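Local coordinates for acetone carboxylase alpha subunit (Xanthobacter autotrophicus Py2, PDB 5M45), which is a metal-binding subunit of the hydantoinase B/oxoprolinase family that assembles with another copy of itself and with another protein, at residues H175-A188 / Q440-N454. Numbering follows the deposited sequence.
Sequences HVIDTGAVGPGSMA and QGGGFNQYDEIHAVN. With MN (manganese (II) ion), chain M.
Asn454 and Gln440, side by side at the open end of the beta hairpin of strands 440-442 and 450-454, point their side-chain amides into the metal-site loop 175-188, where backbone groups of Ser186 and Met187 receive them. Ser186 N donates to Asn454 OD1 at 2.9 Å, coming from above the carbonyl plane (44° out of it), and Met187 N adds a weak bond to the same oxygen. Gln440, extended beyond CG, turns its amide across the backbone of Met187: NE2 gives a hydrogen to Met187 O at 3.2 Å, nearly in its own amide plane, while OE1 takes a weak bond from Met187 N. The Pro184 ring rests on the backbone of Gly441 and Gly442, with CG 3.7 Å from Gly442 N; its CB meets Ala452 CB, which Ile177 CG2 approaches to 4.5 Å. On the far side of the His175 ring from Asn454 lies manganese, whose protein ligands also include His150 and Asp153. His175 ND1 binds manganese at 2.3 Å; chi1 (176°) swings the ring beside the carbonyl carbon and chi2 (101°) turns NE2 toward Ser186. The Ser186 hydroxyl and manganese together hold the ring at its two nitrogens: Ser186 OG accepts from His175 NE2 at 2.9 Å and donates to Ile177 O at 2.6 Å.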
loop_
_atom_site.group_PDB
_atom_site.type_symbol
_atom_site.label_atom_id
_atom_site.label_comp_id
_atom_site.label_asym_id
_atom_site.label_seq_id
_atom_site.Cartn_x
_atom_site.Cartn_y
_atom_site.Cartn_z
ATOM N N HIS A 175 -5.220 -5.144 17.410
ATOM C CA HIS A 175 -5.580 -3.869 16.773
ATOM C C HIS A 175 -4.395 -2.899 16.868
ATOM O O HIS A 175 -4.019 -2.524 17.976
ATOM C CB HIS A 175 -6.811 -3.220 17.431
ATOM C CG HIS A 175 -7.132 -1.871 16.849
ATOM N ND1 HIS A 175 -8.134 -1.666 15.931
ATOM C CD2 HIS A 175 -6.488 -0.680 16.973
ATOM C CE1 HIS A 175 -8.117 -0.401 15.533
ATOM N NE2 HIS A 175 -7.134 0.220 16.156
ATOM N N VAL A 176 -3.814 -2.517 15.722
ATOM C CA VAL A 176 -2.665 -1.548 15.688
ATOM C C VAL A 176 -3.168 -0.117 15.472
ATOM O O VAL A 176 -4.289 0.098 14.950
ATOM C CB VAL A 176 -1.595 -1.911 14.636
ATOM C CG1 VAL A 176 -1.121 -3.354 14.842
ATOM C CG2 VAL A 176 -2.108 -1.721 13.184
ATOM N N ILE A 177 -2.343 0.865 15.836
ATOM C CA ILE A 177 -2.769 2.265 15.823
ATOM C C ILE A 177 -3.082 2.757 14.394
ATOM O O ILE A 177 -4.117 3.414 14.173
ATOM C CB ILE A 177 -1.756 3.212 16.529
ATOM C CG1 ILE A 177 -1.578 2.798 17.992
ATOM C CG2 ILE A 177 -2.220 4.695 16.411
ATOM C CD1 ILE A 177 -0.397 3.472 18.687
ATOM N N ASP A 178 -2.208 2.461 13.435
ATOM C CA ASP A 178 -2.440 2.833 12.053
ATOM C C ASP A 178 -1.739 1.900 11.078
ATOM O O ASP A 178 -0.729 1.246 11.444
ATOM C CB ASP A 178 -2.086 4.306 11.752
ATOM C CG ASP A 178 -0.601 4.529 11.387
ATOM O OD1 ASP A 178 0.273 4.513 12.288
ATOM O OD2 ASP A 178 -0.289 4.760 10.192
ATOM N N THR A 179 -2.274 1.869 9.833
ATOM C CA THR A 179 -1.695 1.122 8.745
ATOM C C THR A 179 -1.356 1.997 7.532
ATOM O O THR A 179 -1.233 1.488 6.425
ATOM C CB THR A 179 -2.577 -0.093 8.318
ATOM O OG1 THR A 179 -3.944 0.286 8.189
ATOM C CG2 THR A 179 -2.487 -1.193 9.371
ATOM N N GLY A 180 -1.138 3.290 7.732
ATOM C CA GLY A 180 -0.708 4.138 6.626
ATOM C C GLY A 180 -1.795 4.328 5.578
ATOM O O GLY A 180 -1.522 4.233 4.366
ATOM N N ALA A 181 -3.011 4.600 6.037
ATOM C CA ALA A 181 -4.097 5.079 5.151
ATOM C C ALA A 181 -3.944 6.578 4.950
ATOM O O ALA A 181 -3.165 7.233 5.652
ATOM C CB ALA A 181 -5.465 4.745 5.749
ATOM N N VAL A 182 -4.681 7.109 3.975
ATOM C CA VAL A 182 -4.734 8.561 3.682
ATOM C C VAL A 182 -5.013 9.379 4.974
ATOM O O VAL A 182 -4.292 10.345 5.270
ATOM C CB VAL A 182 -5.777 8.872 2.587
ATOM C CG1 VAL A 182 -6.032 10.381 2.445
ATOM C CG2 VAL A 182 -5.325 8.250 1.249
ATOM N N GLY A 183 -6.018 8.968 5.730
ATOM C CA GLY A 183 -6.313 9.590 7.032
ATOM C C GLY A 183 -5.476 9.004 8.179
ATOM O O GLY A 183 -5.285 7.789 8.237
ATOM N N PRO A 184 -5.004 9.861 9.106
ATOM C CA PRO A 184 -4.189 9.429 10.238
ATOM C C PRO A 184 -4.989 8.959 11.438
ATOM O O PRO A 184 -5.398 9.757 12.279
ATOM C CB PRO A 184 -3.402 10.691 10.600
ATOM C CG PRO A 184 -4.320 11.820 10.237
ATOM C CD PRO A 184 -5.054 11.335 9.010
ATOM N N GLY A 185 -5.184 7.658 11.521
ATOM C CA GLY A 185 -5.954 6.999 12.579
ATOM C C GLY A 185 -6.245 5.558 12.171
ATOM O O GLY A 185 -5.881 5.142 11.053
ATOM N N SER A 186 -6.926 4.805 13.045
ATOM C CA SER A 186 -7.336 3.422 12.735
ATOM C C SER A 186 -8.636 3.376 11.935
ATOM O O SER A 186 -8.774 2.553 11.027
ATOM C CB SER A 186 -7.524 2.588 14.002
ATOM O OG SER A 186 -6.515 2.756 14.992
ATOM N N MET A 187 -9.581 4.259 12.282
ATOM C CA MET A 187 -10.939 4.302 11.709
ATOM C C MET A 187 -11.045 5.452 10.701
ATOM O O MET A 187 -11.880 6.352 10.801
ATOM C CB MET A 187 -11.962 4.507 12.836
ATOM C CG MET A 187 -11.791 3.644 14.072
ATOM S SD MET A 187 -11.584 1.861 13.760
ATOM C CE MET A 187 -11.601 1.298 15.451
ATOM N N ALA A 188 -10.129 5.416 9.732
ATOM C CA ALA A 188 -9.740 6.593 8.982
ATOM C C ALA A 188 -10.759 6.992 7.897
ATOM O O ALA A 188 -11.477 6.137 7.350
ATOM C CB ALA A 188 -8.399 6.323 8.334
ATOM N N GLN A 440 -9.198 10.903 16.507
ATOM C CA GLN A 440 -8.084 10.527 15.591
ATOM C C GLN A 440 -7.324 11.759 15.113
ATOM O O GLN A 440 -7.831 12.874 15.179
ATOM C CB GLN A 440 -8.637 9.796 14.376
ATOM C CG GLN A 440 -9.264 8.442 14.717
ATOM C CD GLN A 440 -9.955 7.815 13.530
ATOM O OE1 GLN A 440 -9.325 7.147 12.706
ATOM N NE2 GLN A 440 -11.258 8.061 13.407
ATOM N N GLY A 441 -6.118 11.537 14.623
ATOM C CA GLY A 441 -5.239 12.585 14.128
ATOM C C GLY A 441 -3.794 12.166 13.999
ATOM O O GLY A 441 -3.422 11.062 14.382
ATOM N N GLY A 442 -2.969 13.063 13.464
ATOM C CA GLY A 442 -1.555 12.777 13.235
ATOM C C GLY A 442 -0.674 14.001 13.019
ATOM O O GLY A 442 -1.147 15.142 12.958
ATOM N N GLY A 443 0.627 13.729 12.903
ATOM C CA GLY A 443 1.671 14.761 12.786
ATOM C C GLY A 443 2.830 14.425 13.715
ATOM O O GLY A 443 3.147 13.228 13.912
ATOM N N PHE A 444 3.456 15.458 14.281
ATOM C CA PHE A 444 4.550 15.254 15.270
ATOM C C PHE A 444 4.061 15.301 16.716
ATOM O O PHE A 444 3.290 16.185 17.107
ATOM C CB PHE A 444 5.702 16.257 15.077
ATOM C CG PHE A 444 6.702 15.816 14.027
ATOM C CD1 PHE A 444 6.383 15.887 12.712
ATOM C CD2 PHE A 444 7.936 15.304 14.374
ATOM C CE1 PHE A 444 7.288 15.447 11.732
ATOM C CE2 PHE A 444 8.829 14.864 13.427
ATOM C CZ PHE A 444 8.509 14.930 12.094
ATOM N N ASN A 445 4.523 14.331 17.519
ATOM C CA ASN A 445 4.084 14.214 18.915
ATOM C C ASN A 445 5.090 14.868 19.905
ATOM O O ASN A 445 6.030 15.597 19.519
ATOM C CB ASN A 445 3.776 12.749 19.230
ATOM C CG ASN A 445 5.029 11.880 19.266
ATOM O OD1 ASN A 445 6.187 12.378 19.203
ATOM N ND2 ASN A 445 4.817 10.552 19.318
ATOM N N GLN A 446 4.877 14.629 21.190
ATOM C CA GLN A 446 5.726 15.204 22.254
ATOM C C GLN A 446 7.175 14.677 22.263
ATOM O O GLN A 446 8.035 15.244 22.934
ATOM C CB GLN A 446 5.086 15.018 23.644
ATOM C CG GLN A 446 4.792 13.597 24.092
ATOM C CD GLN A 446 3.391 13.097 23.781
ATOM O OE1 GLN A 446 2.908 13.227 22.644
ATOM N NE2 GLN A 446 2.727 12.520 24.771
ATOM N N TYR A 447 7.427 13.565 21.589
ATOM C CA TYR A 447 8.776 12.993 21.460
ATOM C C TYR A 447 9.429 13.396 20.131
ATOM O O TYR A 447 10.457 12.829 19.768
ATOM C CB TYR A 447 8.708 11.444 21.582
ATOM C CG TYR A 447 7.831 10.949 22.740
ATOM C CD1 TYR A 447 8.190 11.178 24.067
ATOM C CD2 TYR A 447 6.614 10.285 22.490
ATOM C CE1 TYR A 447 7.402 10.749 25.116
ATOM C CE2 TYR A 447 5.796 9.862 23.552
ATOM C CZ TYR A 447 6.188 10.092 24.864
ATOM O OH TYR A 447 5.386 9.675 25.921
ATOM N N ASP A 448 8.830 14.340 19.397
ATOM C CA ASP A 448 9.345 14.794 18.085
ATOM C C ASP A 448 9.514 13.663 17.045
ATOM O O ASP A 448 10.496 13.607 16.322
ATOM C CB ASP A 448 10.647 15.603 18.267
ATOM C CG ASP A 448 10.451 16.866 19.131
ATOM O OD1 ASP A 448 9.374 17.495 19.163
ATOM O OD2 ASP A 448 11.414 17.250 19.811
ATOM N N GLU A 449 8.525 12.788 16.977
ATOM C CA GLU A 449 8.443 11.697 16.000
ATOM C C GLU A 449 7.115 11.761 15.245
ATOM O O GLU A 449 6.124 12.279 15.740
ATOM C CB GLU A 449 8.518 10.338 16.693
ATOM C CG GLU A 449 9.890 10.083 17.298
ATOM C CD GLU A 449 10.119 8.628 17.753
ATOM O OE1 GLU A 449 11.349 8.237 17.816
ATOM O OE2 GLU A 449 9.109 7.927 18.033
ATOM N N ILE A 450 7.113 11.202 14.049
ATOM C CA ILE A 450 5.923 11.010 13.268
ATOM C C ILE A 450 4.988 10.090 14.053
ATOM O O ILE A 450 5.433 9.067 14.614
ATOM C CB ILE A 450 6.262 10.435 11.869
ATOM C CG1 ILE A 450 7.027 11.497 11.040
ATOM C CG2 ILE A 450 5.011 9.943 11.147
ATOM C CD1 ILE A 450 7.580 10.991 9.723
ATOM N N HIS A 451 3.703 10.437 14.065
ATOM C CA HIS A 451 2.723 9.767 14.930
ATOM C C HIS A 451 1.279 9.859 14.427
ATOM O O HIS A 451 0.940 10.706 13.573
ATOM C CB HIS A 451 2.842 10.407 16.346
ATOM C CG HIS A 451 2.174 9.643 17.447
ATOM N ND1 HIS A 451 2.506 8.341 17.775
ATOM C CD2 HIS A 451 1.262 10.036 18.359
ATOM C CE1 HIS A 451 1.805 7.958 18.831
ATOM N NE2 HIS A 451 1.034 8.970 19.198
ATOM N N ALA A 452 0.443 8.968 14.973
ATOM C CA ALA A 452 -1.006 9.046 14.836
ATOM C C ALA A 452 -1.651 8.612 16.154
ATOM O O ALA A 452 -1.033 7.915 16.956
ATOM C CB ALA A 452 -1.496 8.164 13.689
ATOM N N VAL A 453 -2.863 9.087 16.378
ATOM C CA VAL A 453 -3.656 8.724 17.562
ATOM C C VAL A 453 -5.007 8.088 17.150
ATOM O O VAL A 453 -5.521 8.333 16.032
ATOM C CB VAL A 453 -3.880 9.909 18.528
ATOM C CG1 VAL A 453 -2.545 10.474 18.975
ATOM C CG2 VAL A 453 -4.703 11.050 17.921
ATOM N N ASN A 454 -5.531 7.262 18.053
ATOM C CA ASN A 454 -6.818 6.610 17.870
ATOM C C ASN A 454 -7.326 6.171 19.245
ATOM O O ASN A 454 -7.012 5.071 19.697
ATOM C CB ASN A 454 -6.717 5.415 16.920
ATOM C CG ASN A 454 -8.097 4.893 16.494
ATOM O OD1 ASN A 454 -8.578 5.205 15.419
ATOM N ND2 ASN A 454 -8.727 4.080 17.348
HETATM MN MN MN M . -9.575 -3.199 14.993
#